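Local coordinates for protein ADP-ribosylating toxin CARDS (Mycoplasma pneumoniae, PDB 4TLV) that transfers ADP-ribose from NAD(+) to multiple target proteins in vitro and vacuolates mammalian cells, acting as the main virulence factor of this bacterium, at residues L498-V509 with R563-D572. Numbering follows the deposited sequence.
Sequences LNKQTGYSWDWV and RWGGWYSTYD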
loop_
_atom_site.group_PDB
_atom_site.type_symbol
_atom_site.label_atom_id
_atom_site.label_comp_id
_atom_site.label_asym_id
_atom_site.label_seq_id
_atom_site.Cartn_x
_atom_site.Cartn_y
_atom_site.Cartn_z
ATOM N N LEU A 498 31.550 3.783 4.869
ATOM C CA LEU A 498 32.151 3.833 6.203
ATOM C C LEU A 498 32.150 2.495 6.932
ATOM O O LEU A 498 31.135 1.792 6.979
ATOM C CB LEU A 498 31.426 4.868 7.069
ATOM C CG LEU A 498 31.878 5.007 8.530
ATOM C CD1 LEU A 498 33.276 5.637 8.588
ATOM C CD2 LEU A 498 30.887 5.845 9.325
ATOM N N ASN A 499 33.293 2.156 7.525
ATOM C CA ASN A 499 33.376 1.012 8.427
ATOM C C ASN A 499 34.433 1.234 9.508
ATOM O O ASN A 499 35.067 2.289 9.554
ATOM C CB ASN A 499 33.654 -0.278 7.654
ATOM C CG ASN A 499 34.953 -0.220 6.883
ATOM O OD1 ASN A 499 35.983 0.191 7.417
ATOM N ND2 ASN A 499 34.914 -0.631 5.618
ATOM N N LYS A 500 34.615 0.240 10.371
ATOM C CA LYS A 500 35.507 0.372 11.525
ATOM C C LYS A 500 36.987 0.438 11.148
ATOM O O LYS A 500 37.841 0.654 12.009
ATOM C CB LYS A 500 35.255 -0.751 12.537
ATOM C CG LYS A 500 34.158 -0.417 13.545
ATOM C CD LYS A 500 33.651 -1.650 14.284
ATOM C CE LYS A 500 32.960 -2.622 13.331
ATOM N NZ LYS A 500 32.016 -3.539 14.036
ATOM N N GLN A 501 37.284 0.262 9.865
ATOM C CA GLN A 501 38.661 0.335 9.378
ATOM C C GLN A 501 38.898 1.527 8.450
ATOM O O GLN A 501 39.927 1.602 7.787
ATOM C CB GLN A 501 39.054 -0.960 8.662
ATOM C CG GLN A 501 39.066 -2.192 9.557
ATOM C CD GLN A 501 37.680 -2.784 9.765
ATOM O OE1 GLN A 501 36.897 -2.914 8.820
ATOM N NE2 GLN A 501 37.375 -3.159 11.004
ATOM N N THR A 502 37.953 2.459 8.405
ATOM C CA THR A 502 38.069 3.601 7.505
ATOM C C THR A 502 39.179 4.560 7.945
ATOM O O THR A 502 39.718 5.320 7.137
ATOM C CB THR A 502 36.716 4.355 7.377
ATOM O OG1 THR A 502 35.798 3.560 6.612
ATOM C CG2 THR A 502 36.887 5.712 6.688
ATOM N N GLY A 503 39.530 4.509 9.225
ATOM C CA GLY A 503 40.532 5.406 9.771
ATOM C C GLY A 503 39.894 6.679 10.289
ATOM O O GLY A 503 40.422 7.324 11.196
ATOM N N TYR A 504 38.754 7.039 9.705
ATOM C CA TYR A 504 37.992 8.200 10.137
ATOM C C TYR A 504 36.640 7.782 10.702
ATOM O O TYR A 504 36.218 6.629 10.566
ATOM C CB TYR A 504 37.756 9.165 8.977
ATOM C CG TYR A 504 39.012 9.646 8.297
ATOM C CD1 TYR A 504 39.619 8.888 7.307
ATOM C CD2 TYR A 504 39.583 10.866 8.633
ATOM C CE1 TYR A 504 40.766 9.327 6.676
ATOM C CE2 TYR A 504 40.727 11.313 8.009
ATOM C CZ TYR A 504 41.317 10.540 7.032
ATOM O OH TYR A 504 42.459 10.981 6.405
ATOM N N SER A 505 35.965 8.746 11.317
ATOM C CA SER A 505 34.669 8.523 11.946
ATOM C C SER A 505 33.523 8.637 10.938
ATOM O O SER A 505 32.371 8.324 11.254
ATOM C CB SER A 505 34.467 9.544 13.070
ATOM O OG SER A 505 34.426 10.862 12.546
ATOM N N TRP A 506 33.848 9.093 9.733
ATOM C CA TRP A 506 32.860 9.338 8.694
ATOM C C TRP A 506 33.424 9.028 7.309
ATOM O O TRP A 506 34.639 8.893 7.135
ATOM C CB TRP A 506 32.418 10.797 8.736
ATOM C CG TRP A 506 33.492 11.751 8.319
ATOM C CD1 TRP A 506 34.520 12.219 9.088
ATOM C CD2 TRP A 506 33.647 12.354 7.031
ATOM N NE1 TRP A 506 35.304 13.085 8.358
ATOM C CE2 TRP A 506 34.789 13.182 7.089
ATOM C CE3 TRP A 506 32.930 12.276 5.831
ATOM C CZ2 TRP A 506 35.229 13.926 5.996
ATOM C CZ3 TRP A 506 33.367 13.012 4.746
ATOM C CH2 TRP A 506 34.507 13.828 4.835
ATOM N N ASP A 507 32.538 8.921 6.322
ATOM C CA ASP A 507 32.945 8.804 4.919
ATOM C C ASP A 507 31.748 9.172 4.050
ATOM O O ASP A 507 30.592 9.038 4.473
ATOM C CB ASP A 507 33.466 7.393 4.609
ATOM C CG ASP A 507 34.354 7.333 3.353
ATOM O OD1 ASP A 507 34.514 8.345 2.641
ATOM O OD2 ASP A 507 34.887 6.240 3.071
ATOM N N TRP A 508 32.021 9.693 2.860
ATOM C CA TRP A 508 30.968 10.023 1.908
ATOM C C TRP A 508 30.122 8.789 1.608
ATOM O O TRP A 508 30.605 7.658 1.698
ATOM C CB TRP A 508 31.583 10.522 0.603
ATOM C CG TRP A 508 32.488 11.709 0.769
ATOM C CD1 TRP A 508 33.842 11.749 0.553
ATOM C CD2 TRP A 508 32.106 13.030 1.171
ATOM N NE1 TRP A 508 34.321 13.017 0.799
ATOM C CE2 TRP A 508 33.277 13.821 1.178
ATOM C CE3 TRP A 508 30.889 13.625 1.526
ATOM C CZ2 TRP A 508 33.264 15.169 1.530
ATOM C CZ3 TRP A 508 30.880 14.960 1.873
ATOM C CH2 TRP A 508 32.059 15.719 1.873
ATOM N N VAL A 509 28.859 9.005 1.266
ATOM C CA VAL A 509 28.050 7.943 0.679
ATOM C C VAL A 509 28.108 8.115 -0.840
ATOM O O VAL A 509 28.596 9.130 -1.335
ATOM C CB VAL A 509 26.589 7.999 1.176
ATOM C CG1 VAL A 509 26.517 7.632 2.643
ATOM C CG2 VAL A 509 26.005 9.375 0.956
ATOM N N ARG A 563 32.055 22.257 1.148
ATOM C CA ARG A 563 31.442 20.939 0.952
ATOM C C ARG A 563 29.953 20.933 1.320
ATOM O O ARG A 563 29.390 19.885 1.661
ATOM C CB ARG A 563 32.178 19.887 1.786
ATOM C CG ARG A 563 33.662 19.754 1.458
ATOM C CD ARG A 563 34.352 18.879 2.490
ATOM N NE ARG A 563 35.625 18.356 2.008
ATOM C CZ ARG A 563 36.418 17.556 2.718
ATOM N NH1 ARG A 563 36.071 17.191 3.947
ATOM N NH2 ARG A 563 37.563 17.122 2.202
ATOM N N TRP A 564 29.312 22.092 1.246
ATOM C CA TRP A 564 27.901 22.175 1.595
ATOM C C TRP A 564 27.088 21.246 0.707
ATOM O O TRP A 564 27.379 21.103 -0.477
ATOM C CB TRP A 564 27.383 23.604 1.477
ATOM C CG TRP A 564 27.095 24.069 0.077
ATOM C CD1 TRP A 564 27.916 24.809 -0.724
ATOM C CD2 TRP A 564 25.893 23.852 -0.670
ATOM N NE1 TRP A 564 27.304 25.063 -1.927
ATOM C CE2 TRP A 564 26.062 24.478 -1.923
ATOM C CE3 TRP A 564 24.695 23.174 -0.410
ATOM C CZ2 TRP A 564 25.078 24.449 -2.918
ATOM C CZ3 TRP A 564 23.720 23.146 -1.393
ATOM C CH2 TRP A 564 23.917 23.782 -2.634
ATOM N N GLY A 565 26.081 20.596 1.282
ATOM C CA GLY A 565 25.201 19.753 0.496
ATOM C C GLY A 565 25.724 18.348 0.299
ATOM O O GLY A 565 25.069 17.529 -0.341
ATOM N N GLY A 566 26.896 18.059 0.857
ATOM C CA GLY A 566 27.488 16.742 0.716
ATOM C C GLY A 566 26.886 15.713 1.661
ATOM O O GLY A 566 26.848 15.916 2.875
ATOM N N TRP A 567 26.429 14.594 1.101
ATOM C CA TRP A 567 25.833 13.519 1.887
ATOM C C TRP A 567 26.916 12.559 2.355
ATOM O O TRP A 567 27.739 12.111 1.563
ATOM C CB TRP A 567 24.775 12.780 1.041
ATOM C CG TRP A 567 23.606 13.646 0.690
ATOM C CD1 TRP A 567 23.599 14.682 -0.187
ATOM C CD2 TRP A 567 22.268 13.548 1.205
ATOM N NE1 TRP A 567 22.349 15.247 -0.251
ATOM C CE2 TRP A 567 21.509 14.563 0.592
ATOM C CE3 TRP A 567 21.636 12.694 2.118
ATOM C CZ2 TRP A 567 20.150 14.764 0.869
ATOM C CZ3 TRP A 567 20.284 12.890 2.396
ATOM C CH2 TRP A 567 19.556 13.915 1.772
ATOM N N TYR A 568 26.921 12.227 3.641
ATOM C CA TYR A 568 27.918 11.305 4.163
ATOM C C TYR A 568 27.298 10.437 5.245
ATOM O O TYR A 568 26.166 10.678 5.663
ATOM C CB TYR A 568 29.120 12.096 4.723
ATOM C CG TYR A 568 28.808 12.895 5.974
ATOM C CD1 TYR A 568 28.223 14.161 5.897
ATOM C CD2 TYR A 568 29.099 12.384 7.230
ATOM C CE1 TYR A 568 27.925 14.892 7.043
ATOM C CE2 TYR A 568 28.817 13.108 8.386
ATOM C CZ TYR A 568 28.230 14.358 8.287
ATOM O OH TYR A 568 27.942 15.063 9.436
ATOM N N SER A 569 28.015 9.414 5.691
ATOM C CA SER A 569 27.580 8.671 6.868
ATOM C C SER A 569 28.663 8.697 7.948
ATOM O O SER A 569 29.850 8.850 7.640
ATOM C CB SER A 569 27.196 7.225 6.523
ATOM O OG SER A 569 28.310 6.444 6.111
ATOM N N THR A 570 28.252 8.521 9.203
ATOM C CA THR A 570 29.149 8.741 10.334
ATOM C C THR A 570 28.823 7.908 11.571
ATOM O O THR A 570 27.680 7.489 11.777
ATOM C CB THR A 570 29.177 10.241 10.723
ATOM O OG1 THR A 570 30.075 10.437 11.822
ATOM C CG2 THR A 570 27.780 10.738 11.111
ATOM N N TYR A 571 29.840 7.664 12.391
ATOM C CA TYR A 571 29.636 7.052 13.698
ATOM C C TYR A 571 29.396 8.105 14.790
ATOM O O TYR A 571 29.061 7.761 15.922
ATOM C CB TYR A 571 30.837 6.190 14.096
ATOM C CG TYR A 571 30.990 4.903 13.318
ATOM C CD1 TYR A 571 30.015 3.913 13.371
ATOM C CD2 TYR A 571 32.115 4.673 12.535
ATOM C CE1 TYR A 571 30.157 2.731 12.666
ATOM C CE2 TYR A 571 32.262 3.500 11.828
ATOM C CZ TYR A 571 31.282 2.537 11.895
ATOM O OH TYR A 571 31.438 1.369 11.196
ATOM N N ASP A 572 29.579 9.381 14.461
ATOM C CA ASP A 572 29.443 10.444 15.456
ATOM C C ASP A 572 28.002 10.906 15.594
ATOM O O ASP A 572 27.431 11.453 14.659
ATOM C CB ASP A 572 30.329 11.637 15.099
ATOM C CG ASP A 572 31.807 11.316 15.206
ATOM O OD1 ASP A 572 32.168 10.419 16.004
ATOM O OD2 ASP A 572 32.601 11.963 14.488
HETATM O O HOH W 1 29.782 6.112 3.803
HETATM O O HOH W 2 28.517 11.951 -1.074
#
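Asp507 and Ser569 form the hydrogen-bonded pair at the middle of this antiparallel ladder. Asp507 N gives its hydrogen to Ser569 O at 3.0 Å, and Ser569 N returns one to Asp507 O at 2.9 Å. Trp506 with Thr570 and Trp508 with Tyr568 are the non-hydrogen-bonded pairs beside it. At one end Ser505 O accepts twice. Tyr571 N donates to Ser505 O at 2.9 Å, while the Thr570 hydroxyl donates to the same oxygen from above the carbonyl plane. Ser505 OG also donates to Asp572 OD2 at 2.9 Å, from above the carboxylate plane. Thr570 OG1 in turn accepts from Asp572 N, an ST turn that holds the carboxylate-bearing residue in place.

Leu498 CD2 sits over one face of the Tyr571 ring, 3.9 Å from its centroid, a CH-pi contact. Leu498 CG is anti to the backbone N (chi1 177°), which carries the methyls to the ring. Trp506 CE3 rests 4.0 Å from Tyr568 CB, and the two rings meet obliquely. Trp506 CZ3 also covers the centre of one face of the Trp508 ring. The Trp508 edge faces Arg563 CD and Trp567 O, and its CZ2 lies over one face of the Arg563 guanidinium, the planes 76° apart. Val509 CG2 packs on Trp567 CB at 3.6 Å.

Further out, one water accepts from Leu498 N and lies within bonding distance of Trp508 O and Ser569 OG. Ser569 OG also bonds Asn496. Tyr568 OH is held by Glu575. Strand 554-558 flanks strand 567-570 on its other edge.

The contact thus links 506-512 to 567-570 in the C-terminal beta-trefoil domain, D3. Backbone bonds fix the register, the serine and threonine hydroxyls tie down the turn after the strand, and the Trp506 and Trp508 rings carry the contact on to Arg563, meeting its guanidinium and, from Trp508, its aliphatic CD.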